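Local coordinates for protein adhesin (Streptococcus sanguinis SK1 = NCTC 7863, PDB 6VT2) that binds sialylated glycans through two tandem Siglec-like modules and so probably attaches the streptococcus to host glycoproteins, at residues 343-357 against 368-380. Residues are numbered along the deposited sequence; the frame is centred on the assembly and turned at random.
Sequences QLSTSEKTAIEEKVR and VQYVVNNDGSVTV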
loop_
_atom_site.group_PDB
_atom_site.type_symbol
_atom_site.label_atom_id
_atom_site.label_comp_id
_atom_site.label_asym_id
_atom_site.label_seq_id
_atom_site.Cartn_x
_atom_site.Cartn_y
_atom_site.Cartn_z
ATOM N N GLN A 343 34.158 -35.358 48.665
ATOM C CA GLN A 343 34.547 -36.301 47.632
ATOM C C GLN A 343 33.342 -37.171 47.341
ATOM O O GLN A 343 33.075 -38.165 48.041
ATOM C CB GLN A 343 35.742 -37.144 48.043
ATOM C CG GLN A 343 36.159 -38.147 47.000
ATOM C CD GLN A 343 36.606 -37.445 45.714
ATOM O OE1 GLN A 343 37.667 -36.830 45.693
ATOM N NE2 GLN A 343 35.786 -37.515 44.665
ATOM N N LEU A 344 32.643 -36.856 46.272
ATOM C CA LEU A 344 31.507 -37.663 45.883
ATOM C C LEU A 344 32.015 -38.948 45.264
ATOM O O LEU A 344 33.018 -38.955 44.685
ATOM C CB LEU A 344 30.703 -36.902 44.837
ATOM C CG LEU A 344 29.559 -36.082 45.420
ATOM C CD1 LEU A 344 30.099 -35.005 46.322
ATOM C CD2 LEU A 344 28.717 -35.501 44.292
ATOM N N SER A 345 31.216 -39.961 45.373
ATOM C CA SER A 345 31.436 -41.213 44.696
ATOM C C SER A 345 30.959 -41.093 43.259
ATOM O O SER A 345 30.144 -40.235 42.906
ATOM C CB SER A 345 30.703 -42.337 45.388
ATOM O OG SER A 345 29.320 -42.107 45.365
ATOM N N THR A 346 31.369 -42.055 42.455
ATOM C CA THR A 346 30.866 -42.130 41.096
ATOM C C THR A 346 29.349 -42.246 41.068
ATOM O O THR A 346 28.674 -41.542 40.290
ATOM C CB THR A 346 31.557 -43.308 40.393
ATOM O OG1 THR A 346 32.953 -43.068 40.379
ATOM C CG2 THR A 346 31.065 -43.439 38.963
ATOM N N SER A 347 28.768 -43.064 41.953
ATOM C CA SER A 347 27.320 -43.175 41.906
ATOM C C SER A 347 26.648 -41.851 42.281
ATOM O O SER A 347 25.588 -41.513 41.728
ATOM C CB SER A 347 26.821 -44.311 42.804
ATOM O OG SER A 347 27.190 -44.084 44.134
ATOM N N GLU A 348 27.216 -41.114 43.237
ATOM C CA GLU A 348 26.608 -39.849 43.594
ATOM C C GLU A 348 26.694 -38.856 42.447
ATOM O O GLU A 348 25.736 -38.134 42.175
ATOM C CB GLU A 348 27.270 -39.319 44.851
ATOM C CG GLU A 348 26.853 -40.084 46.150
ATOM C CD GLU A 348 27.889 -39.943 47.266
ATOM O OE1 GLU A 348 27.603 -40.430 48.400
ATOM O OE2 GLU A 348 28.942 -39.285 47.079
ATOM N N LYS A 349 27.834 -38.827 41.768
ATOM C CA LYS A 349 27.992 -37.959 40.605
ATOM C C LYS A 349 27.004 -38.335 39.523
ATOM O O LYS A 349 26.398 -37.463 38.903
ATOM C CB LYS A 349 29.412 -38.056 40.084
ATOM C CG LYS A 349 30.433 -37.423 40.936
ATOM C CD LYS A 349 31.885 -37.631 40.402
ATOM C CE LYS A 349 32.862 -36.887 41.223
ATOM N NZ LYS A 349 34.218 -37.138 40.731
ATOM N N THR A 350 26.859 -39.617 39.249
ATOM C CA THR A 350 25.890 -40.064 38.255
ATOM C C THR A 350 24.483 -39.638 38.598
ATOM O O THR A 350 23.738 -39.176 37.719
ATOM C CB THR A 350 25.982 -41.582 38.131
ATOM O OG1 THR A 350 27.326 -41.893 37.751
ATOM C CG2 THR A 350 25.068 -42.065 37.072
ATOM N N ALA A 351 24.095 -39.760 39.867
ATOM C CA ALA A 351 22.749 -39.389 40.240
ATOM C C ALA A 351 22.530 -37.901 40.060
ATOM O O ALA A 351 21.435 -37.483 39.660
ATOM C CB ALA A 351 22.485 -39.757 41.702
ATOM N N ILE A 352 23.547 -37.087 40.384
ATOM C CA ILE A 352 23.422 -35.636 40.228
ATOM C C ILE A 352 23.292 -35.286 38.762
ATOM O O ILE A 352 22.446 -34.468 38.351
ATOM C CB ILE A 352 24.604 -34.905 40.881
ATOM C CG1 ILE A 352 24.489 -34.932 42.401
ATOM C CG2 ILE A 352 24.656 -33.471 40.411
ATOM C CD1 ILE A 352 25.757 -34.528 43.054
ATOM N N GLU A 353 24.160 -35.885 37.959
ATOM C CA GLU A 353 24.114 -35.566 36.553
ATOM C C GLU A 353 22.727 -35.859 36.001
ATOM O O GLU A 353 22.200 -35.059 35.232
ATOM C CB GLU A 353 25.168 -36.327 35.782
ATOM C CG GLU A 353 25.192 -35.845 34.327
ATOM C CD GLU A 353 26.142 -36.557 33.414
ATOM O OE1 GLU A 353 25.828 -36.588 32.194
ATOM O OE2 GLU A 353 27.179 -37.072 33.898
ATOM N N GLU A 354 22.097 -36.963 36.424
ATOM C CA GLU A 354 20.785 -37.323 35.891
ATOM C C GLU A 354 19.738 -36.297 36.293
ATOM O O GLU A 354 18.844 -35.954 35.509
ATOM C CB GLU A 354 20.381 -38.724 36.367
ATOM C CG GLU A 354 18.954 -39.095 36.102
ATOM C CD GLU A 354 18.574 -38.927 34.643
ATOM O OE1 GLU A 354 17.351 -38.778 34.373
ATOM O OE2 GLU A 354 19.488 -38.966 33.772
ATOM N N LYS A 355 19.811 -35.816 37.514
ATOM C CA LYS A 355 18.834 -34.840 37.953
ATOM C C LYS A 355 19.033 -33.515 37.249
ATOM O O LYS A 355 18.050 -32.826 36.937
ATOM C CB LYS A 355 18.928 -34.632 39.441
ATOM C CG LYS A 355 18.499 -35.856 40.284
ATOM C CD LYS A 355 18.571 -35.586 41.765
ATOM C CE LYS A 355 18.208 -36.799 42.508
ATOM N NZ LYS A 355 18.146 -36.579 44.008
ATOM N N VAL A 356 20.303 -33.141 37.033
ATOM C CA VAL A 356 20.561 -31.900 36.306
ATOM C C VAL A 356 20.109 -32.032 34.858
ATOM O O VAL A 356 19.439 -31.130 34.330
ATOM C CB VAL A 356 22.041 -31.516 36.396
ATOM C CG1 VAL A 356 22.322 -30.396 35.462
ATOM C CG2 VAL A 356 22.433 -31.158 37.769
ATOM N N ARG A 357 20.341 -33.198 34.266
ATOM C CA ARG A 357 19.912 -33.459 32.900
ATOM C C ARG A 357 18.408 -33.325 32.792
ATOM O O ARG A 357 17.884 -32.587 31.928
ATOM C CB ARG A 357 20.380 -34.859 32.502
ATOM C CG ARG A 357 20.068 -35.245 31.028
ATOM C CD ARG A 357 19.926 -36.755 30.881
ATOM N NE ARG A 357 18.763 -37.255 31.613
ATOM C CZ ARG A 357 17.484 -37.024 31.295
ATOM N NH1 ARG A 357 17.158 -36.307 30.221
ATOM N NH2 ARG A 357 16.520 -37.509 32.071
ATOM N N VAL A 368 24.553 -30.149 25.400
ATOM C CA VAL A 368 25.383 -29.646 26.526
ATOM C C VAL A 368 26.084 -30.836 27.161
ATOM O O VAL A 368 25.593 -31.943 27.097
ATOM C CB VAL A 368 24.633 -28.917 27.651
ATOM C CG1 VAL A 368 24.425 -27.548 27.154
ATOM C CG2 VAL A 368 23.421 -29.669 28.137
ATOM N N GLN A 369 27.188 -30.539 27.806
ATOM C CA GLN A 369 27.921 -31.560 28.555
ATOM C C GLN A 369 27.848 -31.137 30.026
ATOM O O GLN A 369 27.942 -30.002 30.295
ATOM C CB GLN A 369 29.361 -31.685 28.088
ATOM C CG GLN A 369 29.498 -32.343 26.742
ATOM C CD GLN A 369 29.499 -33.854 26.736
ATOM O OE1 GLN A 369 29.120 -34.511 27.676
ATOM N NE2 GLN A 369 29.821 -34.434 25.598
ATOM N N TYR A 370 27.599 -32.078 30.905
ATOM C CA TYR A 370 27.665 -31.857 32.332
ATOM C C TYR A 370 28.902 -32.562 32.887
ATOM O O TYR A 370 29.214 -33.721 32.530
ATOM C CB TYR A 370 26.419 -32.398 32.976
ATOM C CG TYR A 370 25.161 -31.796 32.488
ATOM C CD1 TYR A 370 24.859 -30.467 32.705
ATOM C CD2 TYR A 370 24.249 -32.549 31.814
ATOM C CE1 TYR A 370 23.665 -29.953 32.302
ATOM C CE2 TYR A 370 23.084 -32.035 31.382
ATOM C CZ TYR A 370 22.813 -30.707 31.618
ATOM O OH TYR A 370 21.690 -30.149 31.207
ATOM N N VAL A 371 29.621 -31.871 33.731
ATOM C CA VAL A 371 30.713 -32.501 34.465
ATOM C C VAL A 371 30.408 -32.299 35.938
ATOM O O VAL A 371 30.346 -31.163 36.412
ATOM C CB VAL A 371 32.087 -31.918 34.108
ATOM C CG1 VAL A 371 33.163 -32.571 34.901
ATOM C CG2 VAL A 371 32.351 -32.083 32.613
ATOM N N VAL A 372 30.183 -33.386 36.656
ATOM C CA VAL A 372 29.995 -33.304 38.093
ATOM C C VAL A 372 31.379 -33.386 38.745
ATOM O O VAL A 372 32.126 -34.359 38.591
ATOM C CB VAL A 372 29.073 -34.404 38.589
ATOM C CG1 VAL A 372 28.788 -34.170 40.087
ATOM C CG2 VAL A 372 27.761 -34.425 37.790
ATOM N N ASN A 373 31.757 -32.330 39.405
ATOM C CA ASN A 373 33.039 -32.236 40.067
ATOM C C ASN A 373 33.025 -33.009 41.375
ATOM O O ASN A 373 31.988 -33.493 41.847
ATOM C CB ASN A 373 33.338 -30.784 40.241
ATOM C CG ASN A 373 33.319 -30.062 38.867
ATOM O OD1 ASN A 373 34.010 -30.493 37.973
ATOM N ND2 ASN A 373 32.498 -29.035 38.697
ATOM N N ASN A 374 34.222 -33.139 41.939
ATOM C CA ASN A 374 34.369 -33.981 43.116
ATOM C C ASN A 374 33.549 -33.466 44.276
ATOM O O ASN A 374 33.137 -34.277 45.113
ATOM C CB ASN A 374 35.812 -34.075 43.538
ATOM C CG ASN A 374 36.599 -34.987 42.663
ATOM O OD1 ASN A 374 36.087 -35.976 42.157
ATOM N ND2 ASN A 374 37.868 -34.674 42.495
ATOM N N ASP A 375 33.278 -32.151 44.334
ATOM C CA ASP A 375 32.441 -31.568 45.373
ATOM C C ASP A 375 30.959 -31.530 45.004
ATOM O O ASP A 375 30.132 -31.014 45.776
ATOM C CB ASP A 375 32.932 -30.169 45.739
ATOM C CG ASP A 375 32.775 -29.137 44.595
ATOM O OD1 ASP A 375 32.264 -29.477 43.523
ATOM O OD2 ASP A 375 33.192 -27.988 44.776
ATOM N N GLY A 376 30.605 -32.071 43.857
ATOM C CA GLY A 376 29.222 -32.157 43.476
ATOM C C GLY A 376 28.698 -30.924 42.740
ATOM O O GLY A 376 27.549 -30.954 42.289
ATOM N N SER A 377 29.458 -29.844 42.685
ATOM C CA SER A 377 29.129 -28.780 41.752
ATOM C C SER A 377 29.183 -29.344 40.351
ATOM O O SER A 377 29.807 -30.370 40.094
ATOM C CB SER A 377 30.092 -27.637 41.911
ATOM O OG SER A 377 31.374 -27.990 41.497
ATOM N N VAL A 378 28.414 -28.713 39.457
ATOM C CA VAL A 378 28.254 -29.204 38.115
ATOM C C VAL A 378 28.713 -28.120 37.170
ATOM O O VAL A 378 28.241 -26.982 37.240
ATOM C CB VAL A 378 26.813 -29.612 37.818
ATOM C CG1 VAL A 378 26.757 -30.129 36.342
ATOM C CG2 VAL A 378 26.368 -30.664 38.736
ATOM N N THR A 379 29.672 -28.457 36.330
ATOM C CA THR A 379 30.065 -27.585 35.233
ATOM C C THR A 379 29.225 -27.934 34.022
ATOM O O THR A 379 29.193 -29.084 33.609
ATOM C CB THR A 379 31.526 -27.767 34.886
ATOM O OG1 THR A 379 32.279 -27.556 36.073
ATOM C CG2 THR A 379 31.953 -26.732 33.839
ATOM N N VAL A 380 28.562 -26.931 33.466
ATOM C CA VAL A 380 27.759 -27.067 32.279
ATOM C C VAL A 380 28.587 -26.477 31.149
ATOM O O VAL A 380 28.962 -25.301 31.190
ATOM C CB VAL A 380 26.445 -26.313 32.440
ATOM C CG1 VAL A 380 25.599 -26.407 31.229
ATOM C CG2 VAL A 380 25.670 -26.808 33.659
HETATM O O HOH W 1 26.836 -34.786 30.284
HETATM O O HOH W 2 19.792 -31.606 29.930
#
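Asn374, at the tip of the hairpin, takes hydrogen bonds from three donors just before and within helix 346-360. Its OD1 receives Lys349 NZ at 2.6 Å, tilted slightly from the carbonyl plane. Gln343 NE2 reaches the same Asn374 OD1 at 3.0 Å but comes from above that plane, the two amides standing 71° apart. The backbone O of Asn374 takes Leu344 N. Lys349 gets there because its chain is fully extended beyond CG, running alongside Val372 in the opposite direction, with Lys349 CG 3.7 Å from Val372 CG1.

Apolar contacts fill the middle, where Ile352 CG2 sits 3.7 Å from Val378 CG2. At the turn end Leu344 CD2 presses tightly on Gly376 CA at 3.5 Å, in the type I turn that closes the hairpin. Ile395 and Val401 line the same core.

At the far end Val356 CG1, set anti to its own nitrogen (chi1 170°), lies over one face of Tyr370 in a CH-pi contact, 3.9 Å from the ring centroid. Waters bridge Glu353 OE1 to Tyr370 N, and Arg357 O to Tyr370 OH.

One helix thus covers one face of a three-stranded antiparallel sheet, its segment 346-357 running at 144° to edge strand 369-372: a helix packed on an antiparallel sheet, within the atypical Rib domain.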